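Local coordinates for pyridoxal kinase (Lactobacillus plantarum, PDB 3H74), which probably catalyses the ATP-dependent phosphorylation of pyridoxal to pyridoxal 5'-phosphate, as a kinase of the ribokinase clan, at residues M6-D11 and P25-M30; G188-D193 and V198-A203; G214-A219 and Q259-G264; L242-A247 and G264-A269. All blocks are in the same frame, centred on the assembly; numbering follows the deposited sequence. Where two conformers were deposited one is given.

Contact 1: residues M6-D11 and P25-M30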
loop_
_atom_site.group_PDB
_atom_site.type_symbol
_atom_site.label_atom_id
_atom_site.label_comp_id
_atom_site.label_asym_id
_atom_site.label_seq_id
_atom_site.Cartn_x
_atom_site.Cartn_y
_atom_site.Cartn_z
HETATM N N MSE A 6 -2.303 14.937 -0.216
HETATM C CA MSE A 6 -2.580 13.525 -0.432
HETATM C C MSE A 6 -3.401 12.940 0.696
HETATM O O MSE A 6 -3.041 13.052 1.873
HETATM C CB MSE A 6 -1.311 12.702 -0.609
HETATM C CG MSE A 6 -1.611 11.223 -0.895
HETATM SE SE MSE A 6 -0.040 10.135 -1.001
HETATM C CE MSE A 6 0.627 10.754 -2.731
ATOM N N LEU A 7 -4.495 12.306 0.310
ATOM C CA LEU A 7 -5.301 11.532 1.228
ATOM C C LEU A 7 -4.632 10.179 1.422
ATOM O O LEU A 7 -4.285 9.505 0.449
ATOM C CB LEU A 7 -6.693 11.324 0.630
ATOM C CG LEU A 7 -7.632 10.342 1.335
ATOM C CD1 LEU A 7 -7.935 10.781 2.775
ATOM C CD2 LEU A 7 -8.913 10.167 0.537
ATOM N N VAL A 8 -4.451 9.785 2.676
ATOM C CA VAL A 8 -3.976 8.436 2.994
ATOM C C VAL A 8 -5.006 7.800 3.902
ATOM O O VAL A 8 -5.198 8.274 5.032
ATOM C CB VAL A 8 -2.585 8.428 3.680
ATOM C CG1 VAL A 8 -2.122 6.997 3.911
ATOM C CG2 VAL A 8 -1.582 9.192 2.839
ATOM N N ALA A 9 -5.674 6.754 3.413
ATOM C CA ALA A 9 -6.693 6.067 4.196
ATOM C C ALA A 9 -6.233 4.642 4.449
ATOM O O ALA A 9 -6.131 3.842 3.512
ATOM C CB ALA A 9 -8.032 6.084 3.481
ATOM N N GLU A 10 -5.920 4.350 5.713
ATOM C CA GLU A 10 -5.521 3.014 6.141
ATOM C C GLU A 10 -5.619 2.952 7.650
ATOM O O GLU A 10 -6.003 3.924 8.288
ATOM C CB GLU A 10 -4.120 2.640 5.624
ATOM C CG GLU A 10 -3.005 3.552 6.099
ATOM C CD GLU A 10 -1.790 3.480 5.203
ATOM O OE1 GLU A 10 -1.939 3.297 3.978
ATOM O OE2 GLU A 10 -0.679 3.654 5.707
ATOM N N ASP A 11 -5.282 1.808 8.229
ATOM C CA ASP A 11 -5.421 1.659 9.673
ATOM C C ASP A 11 -4.404 2.502 10.424
ATOM O O ASP A 11 -3.310 2.774 9.916
ATOM C CB ASP A 11 -5.265 0.195 10.065
ATOM C CG ASP A 11 -3.947 -0.388 9.587
ATOM O OD1 ASP A 11 -3.782 -0.567 8.377
ATOM O OD2 ASP A 11 -3.046 -0.640 10.425
ATOM N N PRO A 25 4.848 10.259 8.635
ATOM C CA PRO A 25 6.199 10.817 8.553
ATOM C C PRO A 25 6.796 10.783 7.140
ATOM O O PRO A 25 7.374 11.775 6.694
ATOM C CB PRO A 25 7.004 9.934 9.525
ATOM C CG PRO A 25 5.976 9.460 10.513
ATOM C CD PRO A 25 4.765 9.208 9.665
ATOM N N VAL A 26 6.645 9.669 6.432
ATOM C CA VAL A 26 7.239 9.530 5.114
ATOM C C VAL A 26 6.679 10.560 4.127
ATOM O O VAL A 26 7.431 11.271 3.455
ATOM C CB VAL A 26 7.064 8.084 4.598
ATOM C CG1 VAL A 26 7.393 7.976 3.110
ATOM C CG2 VAL A 26 7.936 7.126 5.409
ATOM N N LEU A 27 5.358 10.658 4.046
ATOM C CA LEU A 27 4.745 11.542 3.070
ATOM C C LEU A 27 4.871 13.012 3.462
ATOM O O LEU A 27 5.015 13.875 2.603
ATOM C CB LEU A 27 3.305 11.114 2.791
ATOM C CG LEU A 27 3.244 9.807 1.979
ATOM C CD1 LEU A 27 1.886 9.140 2.134
ATOM C CD2 LEU A 27 3.582 10.035 0.509
ATOM N N THR A 28 4.861 13.296 4.754
ATOM C CA THR A 28 5.159 14.651 5.218
ATOM C C THR A 28 6.576 15.045 4.785
ATOM O O THR A 28 6.783 16.137 4.248
ATOM C CB THR A 28 4.989 14.762 6.739
ATOM O OG1 THR A 28 3.630 14.477 7.075
ATOM C CG2 THR A 28 5.327 16.163 7.241
ATOM N N ALA A 29 7.544 14.152 4.977
ATOM C CA ALA A 29 8.919 14.448 4.575
ATOM C C ALA A 29 9.017 14.677 3.075
ATOM O O ALA A 29 9.846 15.459 2.614
ATOM C CB ALA A 29 9.854 13.333 5.013
HETATM N N MSE A 30 8.157 14.031 2.307
HETATM C CA MSE A 30 8.105 14.183 0.850
HETATM C C MSE A 30 7.257 15.382 0.424
HETATM O O MSE A 30 6.918 15.472 -0.719
HETATM C CB MSE A 30 7.576 12.875 0.198
HETATM C CG MSE A 30 8.512 11.622 0.479
HETATM SE SE MSE A 30 7.996 9.876 -0.344
HETATM C CE MSE A 30 7.920 11.142 -1.905
#

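Contact 2: residues G188-D193 and V198-A203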
loop_
_atom_site.group_PDB
_atom_site.type_symbol
_atom_site.label_atom_id
_atom_site.label_comp_id
_atom_site.label_asym_id
_atom_site.label_seq_id
_atom_site.Cartn_x
_atom_site.Cartn_y
_atom_site.Cartn_z
ATOM N N GLY A 188 11.362 -8.039 -5.408
ATOM C CA GLY A 188 10.965 -6.756 -5.955
ATOM C C GLY A 188 9.658 -6.777 -6.711
ATOM O O GLY A 188 8.811 -7.646 -6.496
ATOM N N CYS A 189 9.531 -5.810 -7.609
ATOM C CA CYS A 189 8.278 -5.506 -8.286
ATOM C C CYS A 189 8.313 -5.916 -9.745
ATOM O O CYS A 189 9.310 -5.713 -10.444
ATOM C CB CYS A 189 8.004 -4.002 -8.191
ATOM S SG CYS A 189 7.675 -3.394 -6.518
ATOM N N ALA A 190 7.203 -6.478 -10.204
ATOM C CA ALA A 190 7.033 -6.797 -11.616
ATOM C C ALA A 190 5.802 -6.105 -12.153
ATOM O O ALA A 190 4.785 -6.018 -11.466
ATOM C CB ALA A 190 6.927 -8.294 -11.818
ATOM N N TRP A 191 5.893 -5.625 -13.388
ATOM C CA TRP A 191 4.795 -4.906 -14.025
ATOM C C TRP A 191 4.957 -4.968 -15.545
ATOM O O TRP A 191 6.016 -5.363 -16.049
ATOM C CB TRP A 191 4.753 -3.448 -13.539
ATOM C CG TRP A 191 5.813 -2.581 -14.135
ATOM C CD1 TRP A 191 5.645 -1.668 -15.132
ATOM C CD2 TRP A 191 7.204 -2.536 -13.781
ATOM N NE1 TRP A 191 6.837 -1.067 -15.429
ATOM C CE2 TRP A 191 7.813 -1.581 -14.618
ATOM C CE3 TRP A 191 7.997 -3.211 -12.840
ATOM C CZ2 TRP A 191 9.172 -1.274 -14.543
ATOM C CZ3 TRP A 191 9.356 -2.911 -12.773
ATOM C CH2 TRP A 191 9.926 -1.949 -13.617
ATOM N N LEU A 192 3.912 -4.568 -16.265
ATOM C CA LEU A 192 3.962 -4.517 -17.726
ATOM C C LEU A 192 4.319 -3.117 -18.192
ATOM O O LEU A 192 3.717 -2.142 -17.746
ATOM C CB LEU A 192 2.615 -4.922 -18.325
ATOM C CG LEU A 192 2.101 -6.345 -18.093
ATOM C CD1 LEU A 192 0.675 -6.466 -18.603
ATOM C CD2 LEU A 192 2.999 -7.400 -18.729
ATOM N N ASP A 193 5.268 -3.010 -19.084
ATOM C CA ASP A 193 5.559 -1.769 -19.757
ATOM C C ASP A 193 4.518 -1.482 -20.830
ATOM O O ASP A 193 3.646 -2.266 -21.064
ATOM C CB ASP A 193 7.020 -1.715 -20.280
ATOM C CG ASP A 193 7.303 -2.646 -21.451
ATOM O OD1 ASP A 193 6.431 -3.170 -22.038
ATOM O OD2 ASP A 193 8.469 -2.822 -21.676
ATOM N N VAL A 198 6.966 -7.817 -19.650
ATOM C CA VAL A 198 7.136 -7.906 -18.203
ATOM C C VAL A 198 8.466 -7.281 -17.816
ATOM O O VAL A 198 9.533 -7.674 -18.310
ATOM C CB VAL A 198 7.064 -9.369 -17.700
ATOM C CG1 VAL A 198 7.401 -9.458 -16.202
ATOM C CG2 VAL A 198 5.692 -9.959 -17.972
ATOM N N GLN A 199 8.391 -6.283 -16.945
ATOM C CA GLN A 199 9.580 -5.663 -16.395
ATOM C C GLN A 199 9.710 -6.024 -14.922
ATOM O O GLN A 199 8.726 -6.356 -14.259
ATOM C CB GLN A 199 9.539 -4.145 -16.580
ATOM C CG GLN A 199 9.480 -3.673 -18.037
ATOM C CD GLN A 199 10.668 -4.129 -18.874
ATOM O OE1 GLN A 199 11.760 -4.386 -18.356
ATOM N NE2 GLN A 199 10.457 -4.232 -20.180
ATOM N N TYR A 200 10.919 -5.965 -14.413
ATOM C CA TYR A 200 11.199 -6.285 -13.020
ATOM C C TYR A 200 12.251 -5.402 -12.472
ATOM O O TYR A 200 13.223 -5.109 -13.102
ATOM C CB TYR A 200 11.661 -7.743 -12.910
ATOM C CG TYR A 200 12.058 -8.227 -11.521
ATOM C CD1 TYR A 200 11.108 -8.728 -10.651
ATOM C CD2 TYR A 200 13.348 -8.209 -11.095
ATOM C CE1 TYR A 200 11.438 -9.171 -9.403
ATOM C CE2 TYR A 200 13.673 -8.689 -9.872
ATOM C CZ TYR A 200 12.720 -9.154 -9.015
ATOM O OH TYR A 200 13.072 -9.593 -7.779
ATOM N N CYS A 201 12.098 -4.995 -11.260
ATOM C CA CYS A 201 13.229 -4.489 -10.552
ATOM C C CYS A 201 13.143 -4.936 -9.117
ATOM O O CYS A 201 12.126 -5.052 -8.563
ATOM C CB CYS A 201 13.331 -3.014 -10.637
ATOM S SG CYS A 201 12.010 -2.161 -10.012
ATOM N N GLY A 202 14.298 -5.205 -8.576
ATOM C CA GLY A 202 14.381 -5.687 -7.224
ATOM C C GLY A 202 15.647 -5.276 -6.467
ATOM O O GLY A 202 16.408 -4.512 -6.916
ATOM N N ALA A 203 15.777 -5.793 -5.284
ATOM C CA ALA A 203 16.952 -5.558 -4.482
ATOM C C ALA A 203 17.270 -6.878 -3.797
ATOM O O ALA A 203 16.399 -7.742 -3.654
ATOM C CB ALA A 203 16.689 -4.453 -3.468
#

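Contact 3: residues G214-A219 and Q259-G264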
loop_
_atom_site.group_PDB
_atom_site.type_symbol
_atom_site.label_atom_id
_atom_site.label_comp_id
_atom_site.label_asym_id
_atom_site.label_seq_id
_atom_site.Cartn_x
_atom_site.Cartn_y
_atom_site.Cartn_z
ATOM N N GLY A 214 5.256 -3.450 3.537
ATOM C CA GLY A 214 4.275 -3.178 2.492
ATOM C C GLY A 214 3.717 -1.771 2.588
ATOM O O GLY A 214 3.595 -1.080 1.580
ATOM N N ASP A 215 3.376 -1.339 3.800
ATOM C CA ASP A 215 2.828 0.005 4.000
ATOM C C ASP A 215 3.839 1.078 3.605
ATOM O O ASP A 215 3.480 2.075 2.985
ATOM C CB ASP A 215 2.412 0.236 5.466
ATOM C CG ASP A 215 1.190 -0.573 5.891
ATOM O OD1 ASP A 215 0.214 -0.678 5.104
ATOM O OD2 ASP A 215 1.195 -1.037 7.064
ATOM N N THR A 216 5.098 0.881 3.978
ATOM C CA THR A 216 6.132 1.850 3.672
ATOM C C THR A 216 6.430 1.866 2.172
ATOM O O THR A 216 6.578 2.934 1.579
ATOM C CB THR A 216 7.368 1.581 4.521
ATOM O OG1 THR A 216 6.996 1.713 5.902
ATOM C CG2 THR A 216 8.478 2.569 4.197
ATOM N N LEU A 217 6.494 0.694 1.550
ATOM C CA LEU A 217 6.653 0.631 0.102
ATOM C C LEU A 217 5.562 1.413 -0.618
ATOM O O LEU A 217 5.845 2.209 -1.523
ATOM C CB LEU A 217 6.654 -0.819 -0.375
ATOM C CG LEU A 217 6.918 -1.023 -1.874
ATOM C CD1 LEU A 217 8.364 -0.747 -2.255
ATOM C CD2 LEU A 217 6.533 -2.437 -2.288
ATOM N N ALA A 218 4.312 1.192 -0.209
ATOM C CA ALA A 218 3.194 1.866 -0.848
ATOM C C ALA A 218 3.270 3.377 -0.672
ATOM O O ALA A 218 3.013 4.125 -1.609
ATOM C CB ALA A 218 1.886 1.337 -0.332
ATOM N N ALA A 219 3.618 3.831 0.534
ATOM C CA ALA A 219 3.746 5.263 0.788
ATOM C C ALA A 219 4.834 5.880 -0.089
ATOM O O ALA A 219 4.646 6.951 -0.657
ATOM C CB ALA A 219 4.010 5.540 2.272
ATOM N N GLN A 259 7.815 -3.978 16.352
ATOM C CA GLN A 259 7.835 -2.635 15.789
ATOM C C GLN A 259 8.128 -2.668 14.294
ATOM O O GLN A 259 8.969 -3.437 13.840
ATOM C CB GLN A 259 8.875 -1.775 16.503
ATOM C CG GLN A 259 8.885 -0.316 16.065
ATOM C CD GLN A 259 9.938 0.499 16.775
ATOM O OE1 GLN A 259 10.256 0.233 17.933
ATOM N NE2 GLN A 259 10.476 1.511 16.095
ATOM N N GLY A 260 7.436 -1.829 13.538
ATOM C CA GLY A 260 7.652 -1.751 12.113
ATOM C C GLY A 260 9.028 -1.243 11.715
ATOM O O GLY A 260 9.817 -0.766 12.542
ATOM N N VAL A 261 9.297 -1.345 10.414
ATOM C CA VAL A 261 10.600 -1.002 9.840
ATOM C C VAL A 261 11.070 0.406 10.229
ATOM O O VAL A 261 10.267 1.348 10.315
ATOM C CB VAL A 261 10.568 -1.227 8.299
ATOM C CG1 VAL A 261 9.657 -0.244 7.606
ATOM C CG2 VAL A 261 11.922 -1.196 7.696
ATOM N N ALA A 262 12.368 0.530 10.493
ATOM C CA ALA A 262 13.007 1.806 10.776
ATOM C C ALA A 262 12.815 2.795 9.627
ATOM O O ALA A 262 12.861 2.426 8.448
ATOM C CB ALA A 262 14.494 1.596 11.034
ATOM N N LEU A 263 12.650 4.060 10.002
ATOM C CA LEU A 263 12.383 5.124 9.038
ATOM C C LEU A 263 13.482 6.177 8.914
ATOM O O LEU A 263 13.439 6.984 7.996
ATOM C CB LEU A 263 11.051 5.820 9.362
ATOM C CG LEU A 263 9.820 4.914 9.370
ATOM C CD1 LEU A 263 8.615 5.700 9.849
ATOM C CD2 LEU A 263 9.561 4.289 7.993
ATOM N N GLY A 264 14.475 6.161 9.804
ATOM C CA GLY A 264 15.477 7.227 9.841
ATOM C C GLY A 264 16.277 7.384 8.561
ATOM O O GLY A 264 16.378 8.480 8.012
#

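Contact 4: residues L242-A247 and G264-A269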
loop_
_atom_site.group_PDB
_atom_site.type_symbol
_atom_site.label_atom_id
_atom_site.label_comp_id
_atom_site.label_asym_id
_atom_site.label_seq_id
_atom_site.Cartn_x
_atom_site.Cartn_y
_atom_site.Cartn_z
ATOM N N LEU A 242 13.299 0.707 0.432
ATOM C CA LEU A 242 12.766 -0.308 1.353
ATOM C C LEU A 242 13.905 -1.283 1.818
ATOM O O LEU A 242 13.973 -1.593 2.939
ATOM C CB LEU A 242 11.620 -1.087 0.715
ATOM C CG LEU A 242 10.996 -2.130 1.635
ATOM C CD1 LEU A 242 10.228 -1.390 2.807
ATOM C CD2 LEU A 242 10.071 -3.127 0.766
ATOM N N ASN A 243 14.759 -1.645 0.874
ATOM C CA ASN A 243 15.927 -2.477 1.195
ATOM C C ASN A 243 16.776 -1.790 2.274
ATOM O O ASN A 243 17.181 -2.410 3.258
ATOM C CB ASN A 243 16.724 -2.711 -0.090
ATOM C CG ASN A 243 17.778 -3.795 0.045
ATOM O OD1 ASN A 243 18.970 -3.500 0.030
ATOM N ND2 ASN A 243 17.354 -5.039 0.145
HETATM N N MSE A 244 16.984 -0.489 2.095
HETATM C CA MSE A 244 17.710 0.329 3.054
HETATM C C MSE A 244 17.021 0.405 4.417
HETATM O O MSE A 244 17.680 0.323 5.462
HETATM C CB MSE A 244 17.891 1.726 2.476
HETATM C CG MSE A 244 18.620 2.694 3.392
HETATM SE SE MSE A 244 18.758 4.460 2.632
HETATM C CE MSE A 244 16.863 4.838 2.488
ATOM N N ALA A 245 15.697 0.549 4.420
ATOM C CA ALA A 245 14.955 0.650 5.675
ATOM C C ALA A 245 15.024 -0.666 6.450
ATOM O O ALA A 245 15.169 -0.685 7.677
ATOM C CB ALA A 245 13.502 1.038 5.391
ATOM N N VAL A 246 14.897 -1.782 5.734
ATOM C CA VAL A 246 15.042 -3.089 6.374
ATOM C C VAL A 246 16.462 -3.278 6.929
ATOM O O VAL A 246 16.623 -3.733 8.060
ATOM C CB VAL A 246 14.641 -4.257 5.441
ATOM C CG1 VAL A 246 15.017 -5.600 6.061
ATOM C CG2 VAL A 246 13.141 -4.192 5.137
ATOM N N ALA A 247 17.471 -2.875 6.152
ATOM C CA ALA A 247 18.858 -2.959 6.619
ATOM C C ALA A 247 19.030 -2.169 7.914
ATOM O O ALA A 247 19.697 -2.615 8.857
ATOM C CB ALA A 247 19.811 -2.469 5.561
ATOM N N GLY A 264 14.475 6.161 9.804
ATOM C CA GLY A 264 15.477 7.227 9.841
ATOM C C GLY A 264 16.277 7.384 8.561
ATOM O O GLY A 264 16.378 8.480 8.012
ATOM N N ASP A 265 16.865 6.294 8.077
ATOM C CA ASP A 265 17.660 6.356 6.848
ATOM C C ASP A 265 16.777 6.741 5.665
ATOM O O ASP A 265 17.192 7.488 4.783
ATOM C CB ASP A 265 18.388 5.033 6.570
ATOM C CG ASP A 265 19.600 4.820 7.469
ATOM O OD1 ASP A 265 19.975 5.740 8.221
ATOM O OD2 ASP A 265 20.179 3.711 7.413
ATOM N N LEU A 266 15.538 6.254 5.679
ATOM C CA LEU A 266 14.566 6.605 4.651
ATOM C C LEU A 266 14.251 8.107 4.637
ATOM O O LEU A 266 14.261 8.758 3.588
ATOM C CB LEU A 266 13.303 5.757 4.821
ATOM C CG LEU A 266 12.134 6.043 3.878
ATOM C CD1 LEU A 266 12.522 5.969 2.400
ATOM C CD2 LEU A 266 10.985 5.106 4.176
ATOM N N LEU A 267 13.991 8.665 5.816
ATOM C CA LEU A 267 13.727 10.104 5.908
ATOM C C LEU A 267 14.919 10.924 5.407
ATOM O O LEU A 267 14.742 11.931 4.716
ATOM C CB LEU A 267 13.352 10.502 7.339
ATOM C CG LEU A 267 12.023 9.931 7.851
ATOM C CD1 LEU A 267 11.809 10.327 9.291
ATOM C CD2 LEU A 267 10.840 10.381 7.007
ATOM N N GLN A 268 16.124 10.472 5.744
ATOM C CA GLN A 268 17.353 11.103 5.272
ATOM C C GLN A 268 17.478 11.075 3.744
ATOM O O GLN A 268 17.888 12.062 3.129
ATOM C CB GLN A 268 18.559 10.437 5.932
ATOM C CG GLN A 268 19.880 11.124 5.671
ATOM C CD GLN A 268 21.046 10.353 6.246
ATOM O OE1 GLN A 268 21.148 9.135 6.076
ATOM N NE2 GLN A 268 21.940 11.060 6.925
ATOM N N ALA A 269 17.117 9.950 3.133
ATOM C CA ALA A 269 17.156 9.820 1.676
ATOM C C ALA A 269 16.112 10.701 1.010
ATOM O O ALA A 269 16.379 11.304 -0.031
ATOM C CB ALA A 269 16.986 8.371 1.248
HETATM O O HOH W 1 20.239 1.349 6.141
#

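Contact 1: residues M6-D11 and P25-M30
L27 of the helix reaches across to the strand and sets one of its methyls between M6 and V8, so this one leucine carries the whole helix side of the contact. All three residues are buried, and most of the 110 Å² covered between the two segments comes from L27. Its branched end does all the touching. CD1 lies 3.5 Å from CG2 of V8 and 3.8 Å from the selenium of M6, a selenomethionine. CD2 joins in on one side only, 3.9 Å from M6 SE, which therefore rests against both leucine methyls. With chi1 at -72° the leucine CG stands beside its own backbone N, and the fork beyond it is directed at the strand.

M6 and V8 are two apart on strand 4-13 and project from the same face of the sheet. The M6 chain runs out extended to its selenium, crosses the leucine at about a right angle, and bends only at the last torsion (-73°); SE rather than CE makes the approach. V8 offers a single branch, CG2, the one beside its backbone N. The M6 and L27 CA atoms are 8.4 Å apart, a gap bridged by apolar side chains alone.

This is the inner face of a beta-alpha-beta unit, in which strand 4-13, helix 19-29 and strand 32-42 follow one another and the two strands pair in parallel in the central sheet of the ribokinase-like fold. L27 accordingly touches Y32 and V34 of the second strand as well, while V8 also packs on L20 and A23, earlier in the helix.

Contact 2: residues G188-D193 and V198-A203
W191 and Q199 form one of the two hydrogen-bonded pairs of this antiparallel hairpin, C189 and C201 the other. Each pair exchanges two backbone bonds; the shortest, from Q199 N to W191 O, measures 2.7 Å and is almost straight, at 175°. Between them, A190 faces Y200 in a non-hydrogen-bonded pair, where A190 CA approaches Q199 O at 3.2 Å.

The aromatic contacts lie on the W191 side of the sheet. Q199 CB stands over one face of the six-membered ring, 3.6 Å from its centroid and 13° off the normal, a clear CH-pi contact. C201 SG approaches obliquely, 3.9 Å from W191 CZ3. The indole is swung across the neighbouring strand because its CG lies between the backbone N and the carbonyl carbon (chi1 75°). With the indole cut back to an alanine, Q199 CB and C201 SG are likely to lose their aromatic partner, and a gap to open beside L231 and L235 of helix 231-251.

Apolar contact on the opposite face is slighter: L192 CD2 meets V198 CG2 at 3.8 Å.

Polar side chains meet near the turn, where Q199 NE2 donates to D193 OD2 at 2.9 Å, arriving from above the carboxylate plane. The Y200 hydroxyl is bonded instead to V181 O on strand 178-183. Backbone bonding thus fixes the strand register, while the side chains join this small sheet to the helices over its faces.

Contact 3: residues G214-A219 and Q259-G264
T216 turns its hydroxyl oxygen toward two apolar side chains of the 259-264 loop, V261 and L263. The helical segment leading there starts at G214, whose carbonyl accepts the amide of A218, as expected one turn along a helix.

D215 follows on another side of the helix. It ends a GTGD sequence that begins at G212 and is familiar in ribokinase-like kinases. In this crystal its OD1 is bonded to NE2 of H281, a residue of the C-terminal histidine tag.

T216 alone carries the helix side. Its OG1 lies 3.7 Å from V261 CG1 and, more loosely, 4.2 Å from L263 CD2. Both partners are methyls, so these are van der Waals approaches; the hydroxyl itself is bonded to the carbonyl of G212 one turn back. With chi1 at -61° the OG1 stands beside the T216 backbone N, where it can serve that bond and still face the loop. V261 presents CG1 from the position between its backbone N and carbonyl carbon (chi1 68°), and L263 reaches in with the end of its chain. The segments come no nearer than 8.1 Å between CA atoms, T216 to V261, and bury 89 Å².

Farther along, L217 turns to A238 of helix 231-251 and A218 to L139. Helix 213-226 thus runs beside helix 231-251, with the loop leading into helix 264-274 beside its first turn: V261 also packs on A245 and T249 of helix 231-251, while T216 and L263 both touch S22 of helix 19-29.

Contact 4: residues L242-A247 and G264-A269
M244, a selenomethionine, extends from its helix across to the first two turns of the next, touching D265, L266 and A269. From CB the chain leaves with CG anti to the backbone N (chi1 179°), which sends it out toward helix 264-274. CG is the first atom to make contact, 4.0 Å from D265 CB. The selenium lies just as far from D265 CB, 4.0 Å, and passes alongside that residue. There the chain folds (chi3 61°), carrying CE inward over the backbone. CE lies 3.5 Å from D265 O and 3.6 Å from L266 CA, and also meets A269 CB at 3.7 Å; it is thus the methyl that packs against the helix surface.

The polar end of D265 is linked to the same residue through a water, which donates to M244 O at 2.8 Å and to D265 OD2 at 2.7 Å. A second tie near this helix start joins D265 N to E248 OE1.

The short helical axes approach to 8.7 Å, with 143° between their directions. Such a roughly antiparallel pair, joined by the loop between helices 231-251 and 264-274, belongs to the helical layer that flanks the central sheet in ribokinase-like kinases.

Contacts 1 and 3 are buried, contacts 2 and 4 only partly so. Contact 2 stands apart in chemistry: it is a hairpin of backbone bonds in a small separate sheet, burying 527 Å², whereas in the other three side chains do most of the joining, with no backbone-to-backbone bonds between segments. Contact 1 ties helix to sheet with purely apolar atoms, contact 3 sets a hydroxyl against methyls, and contact 4, nearer the surface, adds a water bridge. Contacts 3 and 4 are neighbours, their centres 9 Å apart; they share G264, and T216 CG2 touches L266 CD2. Contact 1 meets both, through V26 to L263 and L266, while contact 2 reaches contact 4 where A203 meets N243.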